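Local coordinates for VC0179-like protein (Escherichia coli, PDB 4XJ6), which probably synthesises cyclic GMP-AMP or related cyclic dinucleotides from nucleoside triphosphates, as a bacterial homologue of cyclic GMP-AMP synthase, at residues R42-E47 against L153-T158; P79-D84 against S159-E164. All blocks are in the same frame, centred on the assembly; numbering follows the deposited sequence.

Contact 1: residues R42-E47 against L153-T158; sequences RDVFQE and LLLVDT
L155 lays its CD1 methyl over the centre of the F45 ring, 3.8 Å from CD1 to the ring centroid and only 7° off the ring normal, a CH-pi contact made squarely on one face. The leucine's CB meets the ring nearer its rim, with L155 CB 3.7 Å from F45 CE1, so branch and stem of one side chain both bear on the same aromatic. F45 starts off to one side of the contact, and its chi1 of -95°, away from the usual staggered values, accompanies a ring whose far end approaches L155. V44 points toward the other helix; both methyls meet T158 CG2, V44 CG1 at 3.7 Å and CG2 at 3.8 Å, and CG1 also lies 3.4 Å from the backbone O of L155. The threonine faces two ways. Its CG2 is anti to the backbone N and turned to the valine, whereas T158 OG1 reaches back one turn to L154 O at 2.7 Å; that carbonyl also takes T158 N, from the opposite face of its plane. The segments run at 129° to each other, their axes 9.2 Å apart at closest approach, and pack helix 149-166 of the nucleotidyltransferase domain on the long helix 24-57, beside strand 188-198. F100 of helix 94-102 and M194 of that strand extend this core around F45. No hydrogen bond passes between the segments, and the threonine hydroxyl is already satisfied within its own helix, so this buried junction relies on van der Waals fit and the methyl-aromatic contact.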
loop_
_atom_site.group_PDB
_atom_site.type_symbol
_atom_site.label_atom_id
_atom_site.label_comp_id
_atom_site.label_asym_id
_atom_site.label_seq_id
_atom_site.Cartn_x
_atom_site.Cartn_y
_atom_site.Cartn_z
ATOM N N ARG A 42 12.073 15.771 2.820
ATOM C CA ARG A 42 12.302 17.109 2.288
ATOM C C ARG A 42 13.667 17.626 2.723
ATOM O O ARG A 42 14.438 18.141 1.912
ATOM C CB ARG A 42 11.211 18.078 2.745
ATOM C CG ARG A 42 10.012 18.149 1.819
ATOM C CD ARG A 42 9.114 19.328 2.172
ATOM N NE ARG A 42 8.184 19.017 3.253
ATOM C CZ ARG A 42 6.909 18.689 3.065
ATOM N NH1 ARG A 42 6.413 18.629 1.836
ATOM N NH2 ARG A 42 6.129 18.425 4.104
ATOM N N ASP A 43 13.950 17.486 4.015
ATOM C CA ASP A 43 15.236 17.875 4.579
ATOM C C ASP A 43 16.395 17.166 3.885
ATOM O O ASP A 43 17.359 17.804 3.464
ATOM C CB ASP A 43 15.272 17.580 6.079
ATOM C CG ASP A 43 14.415 18.534 6.883
ATOM O OD1 ASP A 43 14.094 19.624 6.369
ATOM O OD2 ASP A 43 14.069 18.200 8.035
ATOM N N VAL A 44 16.290 15.845 3.773
ATOM C CA VAL A 44 17.332 15.031 3.150
ATOM C C VAL A 44 17.604 15.474 1.716
ATOM O O VAL A 44 18.756 15.647 1.312
ATOM C CB VAL A 44 16.949 13.534 3.154
ATOM C CG1 VAL A 44 17.878 12.734 2.254
ATOM C CG2 VAL A 44 16.959 12.981 4.577
ATOM N N PHE A 45 16.534 15.663 0.951
ATOM C CA PHE A 45 16.647 16.125 -0.425
ATOM C C PHE A 45 17.273 17.514 -0.488
ATOM O O PHE A 45 18.094 17.787 -1.361
ATOM C CB PHE A 45 15.274 16.128 -1.107
ATOM C CG PHE A 45 14.982 14.879 -1.889
ATOM C CD1 PHE A 45 14.660 13.695 -1.243
ATOM C CD2 PHE A 45 15.019 14.892 -3.274
ATOM C CE1 PHE A 45 14.388 12.547 -1.966
ATOM C CE2 PHE A 45 14.746 13.747 -4.000
ATOM C CZ PHE A 45 14.431 12.575 -3.344
ATOM N N GLN A 46 16.887 18.387 0.441
ATOM C CA GLN A 46 17.451 19.731 0.509
ATOM C C GLN A 46 18.941 19.688 0.828
ATOM O O GLN A 46 19.742 20.379 0.196
ATOM C CB GLN A 46 16.721 20.577 1.554
ATOM C CG GLN A 46 17.380 21.926 1.818
ATOM C CD GLN A 46 16.624 22.771 2.827
ATOM O OE1 GLN A 46 15.571 23.331 2.521
ATOM N NE2 GLN A 46 17.163 22.871 4.038
ATOM N N GLU A 47 19.301 18.875 1.817
ATOM C CA GLU A 47 20.695 18.704 2.211
ATOM C C GLU A 47 21.527 18.163 1.056
ATOM O O GLU A 47 22.653 18.604 0.826
ATOM C CB GLU A 47 20.801 17.769 3.420
ATOM C CG GLU A 47 20.252 18.355 4.712
ATOM C CD GLU A 47 20.273 17.362 5.858
ATOM O OE1 GLU A 47 20.157 16.146 5.596
ATOM O OE2 GLU A 47 20.408 17.800 7.020
ATOM N N LEU A 153 16.866 6.491 -4.442
ATOM C CA LEU A 153 16.573 5.421 -3.496
ATOM C C LEU A 153 17.391 5.566 -2.219
ATOM O O LEU A 153 16.900 5.298 -1.124
ATOM C CB LEU A 153 16.831 4.053 -4.133
ATOM C CG LEU A 153 15.790 3.583 -5.151
ATOM C CD1 LEU A 153 16.246 2.297 -5.827
ATOM C CD2 LEU A 153 14.431 3.403 -4.480
ATOM N N LEU A 154 18.640 5.996 -2.366
ATOM C CA LEU A 154 19.513 6.217 -1.215
ATOM C C LEU A 154 19.067 7.418 -0.389
ATOM O O LEU A 154 19.332 7.488 0.810
ATOM C CB LEU A 154 20.962 6.404 -1.667
ATOM C CG LEU A 154 21.726 5.126 -2.015
ATOM C CD1 LEU A 154 23.153 5.453 -2.431
ATOM C CD2 LEU A 154 21.706 4.153 -0.842
ATOM N N LEU A 155 18.395 8.365 -1.037
ATOM C CA LEU A 155 17.863 9.531 -0.340
ATOM C C LEU A 155 16.627 9.164 0.472
ATOM O O LEU A 155 16.387 9.720 1.542
ATOM C CB LEU A 155 17.531 10.647 -1.327
ATOM C CG LEU A 155 18.723 11.265 -2.058
ATOM C CD1 LEU A 155 18.278 12.467 -2.870
ATOM C CD2 LEU A 155 19.822 11.651 -1.080
ATOM N N VAL A 156 15.843 8.226 -0.049
ATOM C CA VAL A 156 14.697 7.704 0.680
ATOM C C VAL A 156 15.184 6.898 1.875
ATOM O O VAL A 156 14.673 7.046 2.988
ATOM C CB VAL A 156 13.803 6.828 -0.216
ATOM C CG1 VAL A 156 12.779 6.086 0.620
ATOM C CG2 VAL A 156 13.119 7.678 -1.276
ATOM N N ASP A 157 16.181 6.052 1.633
ATOM C CA ASP A 157 16.782 5.247 2.689
ATOM C C ASP A 157 17.362 6.138 3.779
ATOM O O ASP A 157 17.205 5.861 4.966
ATOM C CB ASP A 157 17.869 4.335 2.123
ATOM C CG ASP A 157 17.305 3.191 1.307
ATOM O OD1 ASP A 157 16.068 3.041 1.271
ATOM O OD2 ASP A 157 18.104 2.435 0.715
ATOM N N THR A 158 18.022 7.214 3.365
ATOM C CA THR A 158 18.578 8.187 4.299
ATOM C C THR A 158 17.508 8.736 5.235
ATOM O O THR A 158 17.713 8.822 6.446
ATOM C CB THR A 158 19.244 9.359 3.556
ATOM O OG1 THR A 158 20.373 8.879 2.817
ATOM C CG2 THR A 158 19.715 10.415 4.536
#

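Contact 2: residues P79-D84 against S159-E164; sequences PEERAD and SLKSLE
K161 extends its ammonium to the carboxylate of E81, forming a salt bridge with a weak hydrogen bond from K161 NZ to E81 OE1 at 3.4 Å. E81 OE2 lies little farther from K161 NZ, at 3.6 Å, so the charge sits near both oxygens. The two side chains cross at about a right angle: E81 runs extended beyond CG, whereas the lysine bends in its outer half (chi3 130°), and together they bridge segments whose nearest CA atoms, those of E81 and K161, are 11.7 Å apart. This partly exposed contact joins the N-terminal end of helix 79-90 to helix 149-166 of the nucleotidyltransferase domain. The stronger partner of E81 OE1 is the backbone N of S78, just ahead of helix 79-90, which ties the carboxylate to the start of its own helix. On the lysine's helix S162 OG donates to S159 O, three residues back, over 2.6 Å and from 35° out of the carbonyl plane; L163 N approaches this oxygen from the same face. S162 OG is also bonded to R40 NH1, and S159 OG to T41 OG1, so both serine hydroxyls are engaged with helix 24-57. E164 OE2 takes F172 N of strand 170-174, and R82 NE pairs with E70 OE2. With E81 OE1 shared between a backbone N-H and a long ionic contact, the link between the two helices is probably long-range charge attraction more than a directed hydrogen bond.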
loop_
_atom_site.group_PDB
_atom_site.type_symbol
_atom_site.label_atom_id
_atom_site.label_comp_id
_atom_site.label_asym_id
_atom_site.label_seq_id
_atom_site.Cartn_x
_atom_site.Cartn_y
_atom_site.Cartn_z
ATOM N N PRO A 79 28.656 2.850 5.734
ATOM C CA PRO A 79 29.800 3.488 5.065
ATOM C C PRO A 79 29.803 3.368 3.537
ATOM O O PRO A 79 30.086 4.357 2.858
ATOM C CB PRO A 79 30.999 2.746 5.658
ATOM C CG PRO A 79 30.551 2.372 7.030
ATOM C CD PRO A 79 29.084 2.043 6.895
ATOM N N GLU A 80 29.506 2.185 3.006
ATOM C CA GLU A 80 29.484 2.001 1.559
ATOM C C GLU A 80 28.407 2.870 0.923
ATOM O O GLU A 80 28.610 3.439 -0.149
ATOM C CB GLU A 80 29.254 0.530 1.208
ATOM C CG GLU A 80 29.627 0.160 -0.223
ATOM C CD GLU A 80 28.615 0.639 -1.247
ATOM O OE1 GLU A 80 27.401 0.453 -1.018
ATOM O OE2 GLU A 80 29.038 1.214 -2.273
ATOM N N GLU A 81 27.265 2.970 1.595
ATOM C CA GLU A 81 26.142 3.758 1.099
ATOM C C GLU A 81 26.452 5.251 1.121
ATOM O O GLU A 81 25.997 5.995 0.254
ATOM C CB GLU A 81 24.882 3.463 1.917
ATOM C CG GLU A 81 24.326 2.065 1.688
ATOM C CD GLU A 81 23.154 1.738 2.594
ATOM O OE1 GLU A 81 23.095 2.288 3.713
ATOM O OE2 GLU A 81 22.291 0.930 2.185
ATOM N N ARG A 82 27.225 5.685 2.112
ATOM C CA ARG A 82 27.644 7.081 2.190
ATOM C C ARG A 82 28.644 7.396 1.086
ATOM O O ARG A 82 28.590 8.461 0.467
ATOM C CB ARG A 82 28.257 7.390 3.555
ATOM C CG ARG A 82 27.307 7.183 4.712
ATOM C CD ARG A 82 27.818 7.864 5.976
ATOM N NE ARG A 82 29.101 7.327 6.419
ATOM C CZ ARG A 82 29.232 6.328 7.286
ATOM N NH1 ARG A 82 28.155 5.748 7.793
ATOM N NH2 ARG A 82 30.438 5.906 7.642
ATOM N N ALA A 83 29.554 6.459 0.845
ATOM C CA ALA A 83 30.532 6.588 -0.228
ATOM C C ALA A 83 29.841 6.561 -1.588
ATOM O O ALA A 83 30.208 7.305 -2.496
ATOM C CB ALA A 83 31.571 5.480 -0.140
ATOM N N ASP A 84 28.835 5.701 -1.716
ATOM C CA ASP A 84 28.108 5.545 -2.969
ATOM C C ASP A 84 27.334 6.813 -3.316
ATOM O O ASP A 84 27.404 7.302 -4.445
ATOM C CB ASP A 84 27.157 4.352 -2.890
ATOM C CG ASP A 84 26.627 3.940 -4.248
ATOM O OD1 ASP A 84 27.192 4.382 -5.273
ATOM O OD2 ASP A 84 25.653 3.160 -4.290
ATOM N N SER A 159 16.363 9.097 4.666
ATOM C CA SER A 159 15.260 9.652 5.441
ATOM C C SER A 159 14.738 8.675 6.491
ATOM O O SER A 159 14.609 9.027 7.664
ATOM C CB SER A 159 14.122 10.066 4.512
ATOM O OG SER A 159 13.040 10.597 5.248
ATOM N N LEU A 160 14.442 7.452 6.068
ATOM C CA LEU A 160 13.839 6.462 6.952
ATOM C C LEU A 160 14.834 5.914 7.974
ATOM O O LEU A 160 14.468 5.642 9.117
ATOM C CB LEU A 160 13.241 5.322 6.129
ATOM C CG LEU A 160 12.214 5.764 5.085
ATOM C CD1 LEU A 160 11.661 4.566 4.327
ATOM C CD2 LEU A 160 11.088 6.574 5.728
ATOM N N LYS A 161 16.089 5.754 7.563
ATOM C CA LYS A 161 17.127 5.270 8.469
ATOM C C LYS A 161 17.494 6.326 9.506
ATOM O O LYS A 161 17.917 5.996 10.616
ATOM C CB LYS A 161 18.370 4.845 7.690
ATOM C CG LYS A 161 18.229 3.500 6.996
ATOM C CD LYS A 161 19.453 3.174 6.157
ATOM C CE LYS A 161 19.969 1.779 6.468
ATOM N NZ LYS A 161 20.338 1.025 5.240
ATOM N N SER A 162 17.332 7.596 9.147
ATOM C CA SER A 162 17.567 8.681 10.094
ATOM C C SER A 162 16.458 8.710 11.139
ATOM O O SER A 162 16.695 9.027 12.302
ATOM C CB SER A 162 17.654 10.027 9.372
ATOM O OG SER A 162 16.380 10.436 8.897
ATOM N N LEU A 163 15.245 8.380 10.706
ATOM C CA LEU A 163 14.103 8.280 11.605
ATOM C C LEU A 163 14.254 7.065 12.518
ATOM O O LEU A 163 13.924 7.123 13.705
ATOM C CB LEU A 163 12.797 8.193 10.815
ATOM C CG LEU A 163 12.392 9.453 10.051
ATOM C CD1 LEU A 163 11.111 9.217 9.268
ATOM C CD2 LEU A 163 12.224 10.613 11.016
ATOM N N GLU A 164 14.759 5.973 11.950
ATOM C CA GLU A 164 15.032 4.756 12.705
ATOM C C GLU A 164 16.047 5.003 13.814
ATOM O O GLU A 164 15.833 4.630 14.966
ATOM C CB GLU A 164 15.542 3.660 11.768
ATOM C CG GLU A 164 16.092 2.439 12.485
ATOM C CD GLU A 164 16.621 1.387 11.532
ATOM O OE1 GLU A 164 17.665 1.625 10.888
ATOM O OE2 GLU A 164 15.985 0.319 11.424
#

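In the fold
Helix 149-166 carries one side of both contacts, first in its middle (153-158), then toward its C-terminal part (159-164), and their centres lie about 9 Å apart. They merge at the seam: V44 CG2 of contact 1 is 3.8 Å from S159 CA of contact 2, and L154 CD1 lies 3.9 Å from D84 OD2. A buried apolar core thus grades into a charged bridge at the surface. The magnesium ions are held by D129, D131 and D191, none of them in these segments. Contact 1 is nonetheless linked to the active site through strand 188-198: F45 and V156 touch M194, beside pocket residue Y195, on the strand that carries D191.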